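Local coordinates for protein NAD(P)H-flavin oxidoreductase (Agrobacterium tumefaciens str. C58, PDB 2FRE) that binds flavin mononucleotide at its dimer interface and probably uses NAD(P)H to drive flavin-dependent reductions, at residues His52-Phe57 with Ser111-Ala116; Arg142-Leu147 with Phe153-Gly158; Glu34-Ile39 with Val159-Leu164; Asp14-Asp19 with Ala125-Tyr130. All coordinates share one frame; numbering follows the deposited sequence.

Contact 1. Residues His52-Phe57 with Ser111-Ala116; sequences HQPWRF and SFDAGA. With FMN (flavin mononucleotide), chain D.
The six-membered end of the Trp55 indole points its rim at the backbone of helix 110-127. Its CZ3 lies 3.3 Å from Asp113 O, and the oxygen sits at the ring edge, near the indole plane. The same rim passes Ala114 N, with Trp55 CE3 4.1 Å away. Beside the indole, Pro54 CG rests 3.8 Å from Asp113 CB, and the two side chains meet at about a right angle. Trp55 is turned this way because CG stands between the backbone N and the carbonyl carbon (chi1 43°). One indole face is then covered at its rim by Gln53 CA and Pro54 CD. Past the protein contact lies FMN. Asp113 OD1 is 3.6 Å from FMN C7M and equally close to C8M, so it faces the two methyl groups of the dimethylbenzene ring. Phe112 CE2 approaches C7M at 4.0 Å. The other carboxylate oxygen, Asp113 OD2, is held by Thr109 OG1 and Ala49 N, which fixes the rotation of the group. Polar groups of the second subunit, among them Arg7 and Arg183, bind this FMN. The carboxylate meets the flavin through carbon-oxygen packing at its methyl end; Pro54 and Trp55 pack on the residue that carries it.

Contact 2. Residues Arg142-Leu147 with Phe153-Gly158; sequences RIVEKL and FKVEAG
Lys154 NZ is gripped from two directions within its own strand. Lys154 NZ donates to Val155 O over 3.1 Å, coming from above the carbonyl plane, about 48° out of it. A salt bridge also joins Lys154 NZ to Glu156 OE1 at 3.5 Å. The second oxygen, Glu156 OE2, is bonded to Ser93 OG and Ser111 OG, so the carboxylate is anchored on both sides. Val155 O takes a further bond from Lys140 NZ, and the positive charges gathered here are probably eased by Glu156. The contact with helix 140-146 is made by Val155, whose CB points toward the helix. Its CG2 branch does most of the touching. Val155 CG2 packs 3.7 Å from Val144 CG2 and 3.9 Å from Ile143 CG2, and the side chains cross at a slant in both pairs. Val155 CG1 is anti to the backbone N (chi1 -179°) and reaches toward Ile143 CD1, 4.2 Å away. Ile143 thus meets both branches of Val155, while Val144 meets one. Ile143 also packs on Phe90 of the neighbouring strand and on Leu73. Leu147, the first residue past the helix, lies against Gly193 of the second subunit. Further along the strand, Glu156 and Ala157 both face Val91, a classic beta bulge. This is helix-on-sheet packing, with helix 140-146 laid by a short connection against strand 153-162, which follows it in the chain.

Contact 3. Residues Glu34-Ile39 with Val159-Leu164; sequences EHLLTI and VAIGTL
Helix 33-44 packs here on strand 153-162 of the central antiparallel sheet. The joint is small and wholly apolar. Ile161 supplies the strand side, with its CB pointing toward the helix. CG1 of Ile161 sits beside the backbone N (chi1 -37°), roughly anti to the carbonyl carbon, and the chain extends from there to CD1. This one methyl meets both helix residues. Ile161 CD1 lies 4.0 Å from Leu36 CD1 and 4.5 Å from Ile39 CG2, so the second approach is looser. Leu36 and Ile39 are one helical turn apart and therefore face the sheet together. Leu36 comes in at a slant, its CG anti to the backbone N (chi1 -177°), and also packs on Val87 and Tyr59. Leu121 of helix 110-127 touches both Ile39 and Ile161, and Met31 adds to the cover over Ile161. On the helix itself, Glu34 O accepts two bonds. Thr38 OG1 donates to Glu34 O at 2.7 Å and Thr38 N to the same Glu34 O at 2.9 Å, from opposite faces of the carbonyl plane. The buried Thr38 hydroxyl is satisfied by this bond within the helix. Across the contact, only methyl groups meet, so what holds helix and strand here is burial of apolar surface, without a directional bond.

Contact 4. Residues Asp14-Asp19 with Ala125-Tyr130; sequences DPLFLD and AHLLGY
Leu16 lays its CD2 methyl against two side chains at the end of helix 110-127. Leu16 CD2 is 3.6 Å from Leu127 CD2, and these two leucines cross at about a right angle. Leu16 CD2 is also 3.8 Å from His126 CE1, at the edge of the imidazole and in its plane. The His126 ring also meets Asp19, with His126 NE2 3.5 Å from Asp19 CB. It reaches the short helix because CG is anti to the backbone N (chi1 -178°), beside the carbonyl carbon. Asp19 O lies near the ring as well, 3.7 Å from His126 CD2. The carboxylate is not paired with the imidazole: Asp19 OD2 stays 4.9 Å from His126 NE2. Asp19 OD1 is bonded to Ser4 OG instead. If the ring were protonated, the acid could still steady its charge at this range, without a salt bridge. Asp14 caps the turn leading into the short helix: Asp14 OD1 accepts from Leu16 N at 2.9 Å with its anti lone pair, along a nearly straight N-H line (167°). The far end of the helix is tied down through Leu18 O, which accepts from Arg7 and Asn5. Asp14 also packs on Leu127 of the second subunit. The contact joins a capped helical turn near the N terminus to the C-terminal end of helix 110-127, where Gly129, with positive phi (100°), closes the helix in a Schellman motif.

How the contacts relate
From the N terminus, helix 16-19 opens contact 4 and helix 33-44 then opens contact 3. Contact 4 closes at the end of helix 110-127, before contact 3 closes on strand 153-162, so these two loops cross. Contact 1 lies within both, joining the start of strand 55-61 to the same long helix. Contact 2 follows contacts 1 and 4 in series and falls within the span of contact 3, whose second segment adjoins its own. Arg56 packs on Phe153 between contacts 1 and 2, and His35 and Tyr130 probably bond contact 3 to contact 4. Contacts 1, 2 and 3 tie the central sheet to helices; contact 4 joins two helices; all four touch the second subunit.

Contact 1. Residues His52-Phe57 with Ser111-Ala116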
# COMPACT_ATOMS: atom_id res chain seq x y z
N HIS A 52 -8.49 11.41 3.83
CA HIS A 52 -9.77 11.23 3.15
C HIS A 52 -10.30 9.80 3.27
O HIS A 52 -11.50 9.59 3.17
CB HIS A 52 -9.67 11.60 1.66
CG HIS A 52 -9.66 13.07 1.39
ND1 HIS A 52 -10.51 13.96 2.02
CD2 HIS A 52 -8.93 13.81 0.51
CE1 HIS A 52 -10.29 15.18 1.57
NE2 HIS A 52 -9.35 15.11 0.64
N GLN A 53 -9.39 8.83 3.41
CA GLN A 53 -9.74 7.42 3.59
C GLN A 53 -10.66 6.95 2.46
O GLN A 53 -11.83 6.62 2.71
CB GLN A 53 -10.40 7.20 4.96
CG GLN A 53 -9.61 7.74 6.16
CD GLN A 53 -10.46 7.86 7.42
OE1 GLN A 53 -10.93 6.85 7.97
NE2 GLN A 53 -10.66 9.08 7.89
N PRO A 54 -10.15 6.97 1.22
CA PRO A 54 -10.96 6.72 0.02
C PRO A 54 -11.30 5.24 -0.25
O PRO A 54 -12.15 4.96 -1.09
CB PRO A 54 -10.10 7.29 -1.11
CG PRO A 54 -8.67 7.05 -0.61
CD PRO A 54 -8.75 7.30 0.88
N TRP A 55 -10.64 4.33 0.44
CA TRP A 55 -10.92 2.90 0.31
C TRP A 55 -12.31 2.47 0.79
O TRP A 55 -12.85 3.01 1.76
CB TRP A 55 -9.88 2.07 1.08
CG TRP A 55 -9.57 2.66 2.44
CD1 TRP A 55 -10.34 2.61 3.56
CD2 TRP A 55 -8.41 3.42 2.77
NE1 TRP A 55 -9.73 3.31 4.57
CE2 TRP A 55 -8.53 3.80 4.11
CE3 TRP A 55 -7.28 3.83 2.05
CZ2 TRP A 55 -7.55 4.53 4.77
CZ3 TRP A 55 -6.32 4.55 2.69
CH2 TRP A 55 -6.46 4.91 4.04
N ARG A 56 -12.87 1.48 0.10
CA ARG A 56 -14.02 0.74 0.55
C ARG A 56 -13.76 -0.75 0.31
O ARG A 56 -12.99 -1.12 -0.58
CB ARG A 56 -15.28 1.16 -0.21
CG ARG A 56 -15.58 2.64 -0.19
CD ARG A 56 -16.04 3.13 1.18
NE ARG A 56 -16.50 4.51 1.10
CZ ARG A 56 -15.70 5.59 1.21
NH1 ARG A 56 -14.40 5.48 1.43
NH2 ARG A 56 -16.23 6.80 1.11
N PHE A 57 -14.42 -1.58 1.12
CA PHE A 57 -14.30 -3.06 1.01
C PHE A 57 -15.69 -3.71 0.98
O PHE A 57 -16.51 -3.50 1.88
CB PHE A 57 -13.52 -3.61 2.20
CG PHE A 57 -12.28 -2.84 2.49
CD1 PHE A 57 -11.15 -3.02 1.72
CD2 PHE A 57 -12.24 -1.91 3.52
CE1 PHE A 57 -10.01 -2.29 1.96
CE2 PHE A 57 -11.09 -1.15 3.75
CZ PHE A 57 -9.97 -1.36 2.97
N SER A 111 -6.10 5.63 -5.72
CA SER A 111 -5.66 4.28 -6.00
C SER A 111 -4.40 3.93 -5.21
O SER A 111 -4.26 2.84 -4.66
CB SER A 111 -5.45 4.09 -7.51
OG SER A 111 -6.70 4.22 -8.19
N PHE A 112 -3.48 4.88 -5.17
CA PHE A 112 -2.29 4.79 -4.36
C PHE A 112 -2.66 4.51 -2.89
O PHE A 112 -2.13 3.58 -2.22
CB PHE A 112 -1.49 6.09 -4.56
CG PHE A 112 -0.18 6.16 -3.81
CD1 PHE A 112 0.94 5.58 -4.32
CD2 PHE A 112 -0.09 6.84 -2.59
CE1 PHE A 112 2.16 5.67 -3.65
CE2 PHE A 112 1.12 6.91 -1.91
CZ PHE A 112 2.24 6.32 -2.45
N ASP A 113 -3.59 5.31 -2.37
CA ASP A 113 -3.98 5.22 -0.98
C ASP A 113 -4.69 3.88 -0.70
O ASP A 113 -4.45 3.24 0.30
CB ASP A 113 -4.89 6.41 -0.63
CG ASP A 113 -4.12 7.75 -0.46
OD1 ASP A 113 -2.88 7.75 -0.23
OD2 ASP A 113 -4.76 8.83 -0.52
N ALA A 114 -5.55 3.45 -1.61
CA ALA A 114 -6.17 2.13 -1.56
C ALA A 114 -5.13 0.98 -1.49
O ALA A 114 -5.34 0.00 -0.79
CB ALA A 114 -7.10 1.94 -2.77
N GLY A 115 -4.01 1.13 -2.20
CA GLY A 115 -2.90 0.17 -2.17
C GLY A 115 -2.24 0.06 -0.81
O GLY A 115 -1.91 -1.05 -0.36
N ALA A 116 -2.04 1.20 -0.16
CA ALA A 116 -1.59 1.22 1.23
C ALA A 116 -2.54 0.46 2.17
O ALA A 116 -2.10 -0.31 3.02
CB ALA A 116 -1.39 2.66 1.71
N1 FMN D . 0.72 15.54 4.95
C2 FMN D . 1.06 16.88 4.80
O2 FMN D . 1.36 17.50 5.82
N3 FMN D . 1.14 17.46 3.57
C4 FMN D . 0.84 16.74 2.44
O4 FMN D . 1.17 17.16 1.32
C4A FMN D . 0.47 15.40 2.59
N5 FMN D . 0.16 14.63 1.48
C5A FMN D . -0.13 13.29 1.63
C6 FMN D . -0.40 12.52 0.50
C7 FMN D . -0.68 11.15 0.62
C7M FMN D . -0.45 10.32 -0.61
C8 FMN D . -0.70 10.55 1.88
C8M FMN D . -0.43 9.06 2.03
C9 FMN D . -0.45 11.33 3.00
C9A FMN D . -0.18 12.70 2.87
N10 FMN D . 0.07 13.45 4.00
C10 FMN D . 0.42 14.80 3.84
C1' FMN D . -0.31 12.94 5.36
C2' FMN D . -1.74 12.46 5.61
O2' FMN D . -2.59 13.56 5.94
C3' FMN D . -1.76 11.46 6.77
O3' FMN D . -1.02 10.31 6.40
C4' FMN D . -3.20 11.10 7.20
O4' FMN D . -3.84 12.22 7.81
C5' FMN D . -3.27 9.95 8.17
O5' FMN D . -2.45 10.19 9.27
P FMN D . -1.29 9.19 9.76
O1P FMN D . -1.90 7.96 10.33
O2P FMN D . -0.45 8.87 8.55
O3P FMN D . -0.51 9.85 10.85

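Contact 2. Residues Arg142-Leu147 with Phe153-Gly158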
# COMPACT_ATOMS: atom_id res chain seq x y z
N ARG A 142 -18.97 -5.91 -14.17
CA ARG A 142 -19.96 -6.78 -13.52
C ARG A 142 -19.94 -6.60 -12.00
O ARG A 142 -20.99 -6.65 -11.36
CB ARG A 142 -19.72 -8.26 -13.84
CG ARG A 142 -19.67 -8.62 -15.31
CD ARG A 142 -19.58 -10.13 -15.49
NE ARG A 142 -19.20 -10.49 -16.85
CZ ARG A 142 -18.86 -11.72 -17.24
NH1 ARG A 142 -18.87 -12.72 -16.38
NH2 ARG A 142 -18.51 -11.95 -18.50
N ILE A 143 -18.75 -6.42 -11.43
CA ILE A 143 -18.65 -6.13 -9.99
C ILE A 143 -19.43 -4.86 -9.63
O ILE A 143 -20.20 -4.85 -8.66
CB ILE A 143 -17.14 -6.03 -9.54
CG1 ILE A 143 -16.50 -7.42 -9.58
CG2 ILE A 143 -17.03 -5.44 -8.14
CD1 ILE A 143 -14.99 -7.38 -9.74
N VAL A 144 -19.22 -3.80 -10.41
CA VAL A 144 -19.89 -2.54 -10.17
C VAL A 144 -21.41 -2.69 -10.22
O VAL A 144 -22.13 -2.16 -9.37
CB VAL A 144 -19.42 -1.46 -11.19
CG1 VAL A 144 -20.32 -0.22 -11.16
CG2 VAL A 144 -17.98 -1.08 -10.90
N GLU A 145 -21.90 -3.42 -11.21
CA GLU A 145 -23.33 -3.60 -11.41
C GLU A 145 -23.92 -4.52 -10.34
O GLU A 145 -24.90 -4.17 -9.70
CB GLU A 145 -23.59 -4.20 -12.79
CG GLU A 145 -25.05 -4.31 -13.16
CD GLU A 145 -25.76 -2.97 -13.13
OE1 GLU A 145 -25.12 -1.94 -13.46
OE2 GLU A 145 -26.97 -2.95 -12.78
N LYS A 146 -23.31 -5.70 -10.14
CA LYS A 146 -23.86 -6.71 -9.24
C LYS A 146 -23.73 -6.35 -7.75
O LYS A 146 -24.53 -6.81 -6.94
CB LYS A 146 -23.22 -8.08 -9.49
CG LYS A 146 -23.55 -8.71 -10.83
CD LYS A 146 -24.98 -9.28 -10.90
CE LYS A 146 -25.10 -10.25 -12.10
NZ LYS A 146 -26.50 -10.57 -12.51
N LEU A 147 -22.71 -5.57 -7.39
CA LEU A 147 -22.48 -5.23 -5.98
C LEU A 147 -22.92 -3.80 -5.64
O LEU A 147 -22.64 -3.31 -4.54
CB LEU A 147 -21.01 -5.45 -5.58
CG LEU A 147 -20.48 -6.89 -5.80
CD1 LEU A 147 -19.12 -7.05 -5.23
CD2 LEU A 147 -21.41 -7.97 -5.21
N PHE A 153 -16.86 5.50 -7.85
CA PHE A 153 -16.06 4.52 -7.12
C PHE A 153 -15.44 3.53 -8.09
O PHE A 153 -16.13 3.01 -8.96
CB PHE A 153 -16.93 3.79 -6.09
CG PHE A 153 -17.27 4.64 -4.90
CD1 PHE A 153 -16.50 4.56 -3.74
CD2 PHE A 153 -18.34 5.52 -4.93
CE1 PHE A 153 -16.78 5.33 -2.65
CE2 PHE A 153 -18.63 6.31 -3.84
CZ PHE A 153 -17.84 6.21 -2.68
N LYS A 154 -14.15 3.28 -7.91
CA LYS A 154 -13.36 2.43 -8.77
C LYS A 154 -13.05 1.08 -8.10
O LYS A 154 -12.71 1.03 -6.91
CB LYS A 154 -12.06 3.16 -9.12
CG LYS A 154 -11.02 2.31 -9.81
CD LYS A 154 -9.83 3.13 -10.26
CE LYS A 154 -8.61 2.29 -10.53
NZ LYS A 154 -8.94 0.87 -10.82
N VAL A 155 -13.17 0.00 -8.88
CA VAL A 155 -12.76 -1.32 -8.43
C VAL A 155 -11.24 -1.43 -8.65
O VAL A 155 -10.77 -1.36 -9.78
CB VAL A 155 -13.50 -2.45 -9.20
CG1 VAL A 155 -13.07 -3.82 -8.69
CG2 VAL A 155 -15.03 -2.27 -9.07
N GLU A 156 -10.50 -1.56 -7.57
CA GLU A 156 -9.05 -1.66 -7.63
C GLU A 156 -8.61 -3.09 -7.81
O GLU A 156 -7.80 -3.38 -8.69
CB GLU A 156 -8.42 -1.11 -6.34
CG GLU A 156 -8.75 0.37 -6.05
CD GLU A 156 -8.12 1.32 -7.05
OE1 GLU A 156 -7.23 0.88 -7.81
OE2 GLU A 156 -8.48 2.51 -7.06
N ALA A 157 -9.10 -3.99 -6.95
CA ALA A 157 -8.66 -5.38 -6.97
C ALA A 157 -9.58 -6.31 -6.18
O ALA A 157 -10.31 -5.87 -5.30
CB ALA A 157 -7.24 -5.48 -6.43
N GLY A 158 -9.58 -7.59 -6.53
CA GLY A 158 -10.19 -8.60 -5.69
C GLY A 158 -9.15 -9.14 -4.72
O GLY A 158 -7.96 -9.02 -4.97

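Contact 3. Residues Glu34-Ile39 with Val159-Leu164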
# COMPACT_ATOMS: atom_id res chain seq x y z
N GLU A 34 -14.83 -12.15 13.43
CA GLU A 34 -13.99 -11.12 14.09
C GLU A 34 -12.59 -11.01 13.46
O GLU A 34 -11.99 -9.91 13.44
CB GLU A 34 -13.83 -11.38 15.59
CG GLU A 34 -13.28 -10.17 16.39
CD GLU A 34 -12.65 -10.52 17.75
OE1 GLU A 34 -11.58 -11.18 17.80
OE2 GLU A 34 -13.22 -10.10 18.78
N HIS A 35 -12.08 -12.13 12.96
CA HIS A 35 -10.78 -12.15 12.28
C HIS A 35 -10.85 -11.29 11.03
O HIS A 35 -9.96 -10.47 10.81
CB HIS A 35 -10.33 -13.58 11.95
CG HIS A 35 -9.78 -14.33 13.13
ND1 HIS A 35 -9.21 -15.58 13.02
CD2 HIS A 35 -9.67 -13.98 14.43
CE1 HIS A 35 -8.82 -15.99 14.21
NE2 HIS A 35 -9.08 -15.03 15.09
N LEU A 36 -11.93 -11.41 10.23
CA LEU A 36 -12.03 -10.57 9.02
C LEU A 36 -12.17 -9.10 9.37
O LEU A 36 -11.59 -8.24 8.71
CB LEU A 36 -13.18 -10.99 8.10
CG LEU A 36 -13.26 -10.17 6.79
CD1 LEU A 36 -12.01 -10.28 5.98
CD2 LEU A 36 -14.45 -10.63 5.94
N LEU A 37 -12.94 -8.82 10.41
CA LEU A 37 -13.14 -7.45 10.85
C LEU A 37 -11.82 -6.82 11.36
O LEU A 37 -11.52 -5.65 11.07
CB LEU A 37 -14.29 -7.39 11.88
CG LEU A 37 -15.69 -7.62 11.27
CD1 LEU A 37 -16.75 -7.75 12.34
CD2 LEU A 37 -16.10 -6.52 10.29
N THR A 38 -11.01 -7.61 12.06
CA THR A 38 -9.68 -7.16 12.48
C THR A 38 -8.81 -6.80 11.27
O THR A 38 -8.17 -5.73 11.23
CB THR A 38 -9.00 -8.23 13.37
OG1 THR A 38 -9.85 -8.55 14.47
CG2 THR A 38 -7.68 -7.72 13.94
N ILE A 39 -8.84 -7.68 10.27
CA ILE A 39 -8.10 -7.48 9.02
C ILE A 39 -8.50 -6.20 8.33
O ILE A 39 -7.64 -5.42 7.93
CB ILE A 39 -8.27 -8.69 8.07
CG1 ILE A 39 -7.52 -9.90 8.67
CG2 ILE A 39 -7.75 -8.37 6.66
CD1 ILE A 39 -7.79 -11.20 7.97
N VAL A 159 -9.61 -9.73 -3.62
CA VAL A 159 -8.72 -10.32 -2.64
C VAL A 159 -9.33 -11.59 -2.11
O VAL A 159 -10.48 -11.60 -1.67
CB VAL A 159 -8.47 -9.37 -1.45
CG1 VAL A 159 -7.54 -10.00 -0.46
CG2 VAL A 159 -7.90 -8.04 -1.94
N ALA A 160 -8.54 -12.66 -2.18
CA ALA A 160 -8.87 -13.95 -1.60
C ALA A 160 -8.02 -14.11 -0.32
O ALA A 160 -6.80 -13.86 -0.34
CB ALA A 160 -8.56 -15.04 -2.57
N ILE A 161 -8.68 -14.49 0.78
CA ILE A 161 -8.01 -14.72 2.04
C ILE A 161 -8.41 -16.07 2.61
O ILE A 161 -9.57 -16.46 2.55
CB ILE A 161 -8.37 -13.65 3.11
CG1 ILE A 161 -8.51 -12.25 2.48
CG2 ILE A 161 -7.29 -13.66 4.21
CD1 ILE A 161 -9.07 -11.18 3.45
N GLY A 162 -7.43 -16.79 3.15
CA GLY A 162 -7.69 -18.11 3.69
C GLY A 162 -6.48 -18.70 4.38
O GLY A 162 -5.47 -18.03 4.62
N THR A 163 -6.62 -19.97 4.72
CA THR A 163 -5.59 -20.71 5.41
C THR A 163 -4.90 -21.65 4.43
O THR A 163 -5.56 -22.45 3.75
CB THR A 163 -6.18 -21.51 6.56
OG1 THR A 163 -6.79 -20.59 7.49
CG2 THR A 163 -5.11 -22.33 7.26
N LEU A 164 -3.58 -21.54 4.37
CA LEU A 164 -2.76 -22.27 3.42
C LEU A 164 -2.88 -23.76 3.65
O LEU A 164 -3.00 -24.20 4.79
CB LEU A 164 -1.28 -21.84 3.56
CG LEU A 164 -0.24 -22.45 2.60
CD1 LEU A 164 -0.52 -22.10 1.16
CD2 LEU A 164 1.18 -22.01 2.97

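Contact 4. Residues Asp14-Asp19 with Ala125-Tyr130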
# COMPACT_ATOMS: atom_id res chain seq x y z
N ASP A 14 12.66 -6.67 8.32
CA ASP A 14 11.87 -7.47 9.22
C ASP A 14 11.41 -8.68 8.45
O ASP A 14 10.99 -8.54 7.31
CB ASP A 14 10.66 -6.71 9.75
CG ASP A 14 10.00 -7.42 10.92
OD1 ASP A 14 9.46 -8.53 10.72
OD2 ASP A 14 10.05 -6.87 12.03
N PRO A 15 11.53 -9.88 9.04
CA PRO A 15 11.11 -11.07 8.30
C PRO A 15 9.66 -11.06 7.85
O PRO A 15 9.30 -11.78 6.91
CB PRO A 15 11.34 -12.21 9.30
CG PRO A 15 12.35 -11.69 10.25
CD PRO A 15 12.09 -10.23 10.36
N LEU A 16 8.82 -10.26 8.50
CA LEU A 16 7.44 -10.11 8.09
C LEU A 16 7.33 -9.76 6.60
O LEU A 16 6.41 -10.21 5.92
CB LEU A 16 6.72 -9.08 8.94
CG LEU A 16 6.50 -9.43 10.43
CD1 LEU A 16 6.15 -8.18 11.23
CD2 LEU A 16 5.45 -10.51 10.62
N PHE A 17 8.25 -8.96 6.09
CA PHE A 17 8.16 -8.55 4.67
C PHE A 17 8.49 -9.66 3.68
O PHE A 17 8.04 -9.63 2.54
CB PHE A 17 9.06 -7.33 4.45
CG PHE A 17 8.60 -6.13 5.20
CD1 PHE A 17 7.46 -5.45 4.79
CD2 PHE A 17 9.28 -5.69 6.32
CE1 PHE A 17 7.01 -4.35 5.47
CE2 PHE A 17 8.82 -4.58 7.01
CZ PHE A 17 7.69 -3.92 6.58
N LEU A 18 9.27 -10.65 4.12
CA LEU A 18 9.54 -11.84 3.32
C LEU A 18 8.50 -12.95 3.54
O LEU A 18 8.23 -13.75 2.64
CB LEU A 18 10.94 -12.38 3.64
CG LEU A 18 12.09 -11.39 3.50
CD1 LEU A 18 13.45 -12.10 3.74
CD2 LEU A 18 12.10 -10.77 2.13
N ASP A 19 7.97 -13.03 4.76
CA ASP A 19 7.01 -14.09 5.15
C ASP A 19 5.64 -13.87 4.56
O ASP A 19 4.92 -14.84 4.32
CB ASP A 19 6.92 -14.20 6.68
CG ASP A 19 8.17 -14.77 7.27
OD1 ASP A 19 8.92 -15.45 6.55
OD2 ASP A 19 8.41 -14.55 8.46
N ALA A 125 -3.74 -9.85 7.87
CA ALA A 125 -4.09 -11.25 7.54
C ALA A 125 -2.91 -12.19 7.86
O ALA A 125 -3.08 -13.20 8.57
CB ALA A 125 -4.48 -11.36 6.06
N HIS A 126 -1.75 -11.87 7.32
CA HIS A 126 -0.52 -12.58 7.65
C HIS A 126 -0.31 -12.74 9.16
O HIS A 126 -0.04 -13.85 9.65
CB HIS A 126 0.72 -11.90 7.05
CG HIS A 126 1.97 -12.66 7.35
ND1 HIS A 126 2.88 -12.26 8.30
CD2 HIS A 126 2.42 -13.85 6.89
CE1 HIS A 126 3.85 -13.15 8.39
NE2 HIS A 126 3.58 -14.14 7.56
N LEU A 127 -0.43 -11.64 9.89
CA LEU A 127 -0.21 -11.67 11.33
C LEU A 127 -1.17 -12.59 12.10
O LEU A 127 -0.81 -13.14 13.15
CB LEU A 127 -0.22 -10.26 11.91
CG LEU A 127 0.99 -9.40 11.51
CD1 LEU A 127 0.75 -7.94 11.86
CD2 LEU A 127 2.29 -9.88 12.18
N LEU A 128 -2.38 -12.78 11.56
CA LEU A 128 -3.36 -13.70 12.14
C LEU A 128 -3.22 -15.16 11.69
O LEU A 128 -3.97 -16.01 12.15
CB LEU A 128 -4.78 -13.20 11.83
CG LEU A 128 -5.17 -11.90 12.53
CD1 LEU A 128 -6.48 -11.40 11.97
CD2 LEU A 128 -5.26 -12.12 14.04
N GLY A 129 -2.28 -15.44 10.80
CA GLY A 129 -2.02 -16.80 10.38
C GLY A 129 -2.66 -17.14 9.06
O GLY A 129 -2.69 -18.32 8.67
N TYR A 130 -3.16 -16.13 8.35
CA TYR A 130 -3.79 -16.32 7.04
C TYR A 130 -2.87 -15.82 5.94
O TYR A 130 -1.80 -15.29 6.22
CB TYR A 130 -5.12 -15.56 6.98
CG TYR A 130 -6.08 -15.97 8.06
CD1 TYR A 130 -6.64 -17.23 8.05
CD2 TYR A 130 -6.40 -15.11 9.10
CE1 TYR A 130 -7.51 -17.62 9.04
CE2 TYR A 130 -7.27 -15.49 10.09
CZ TYR A 130 -7.81 -16.75 10.07
OH TYR A 130 -8.69 -17.14 11.04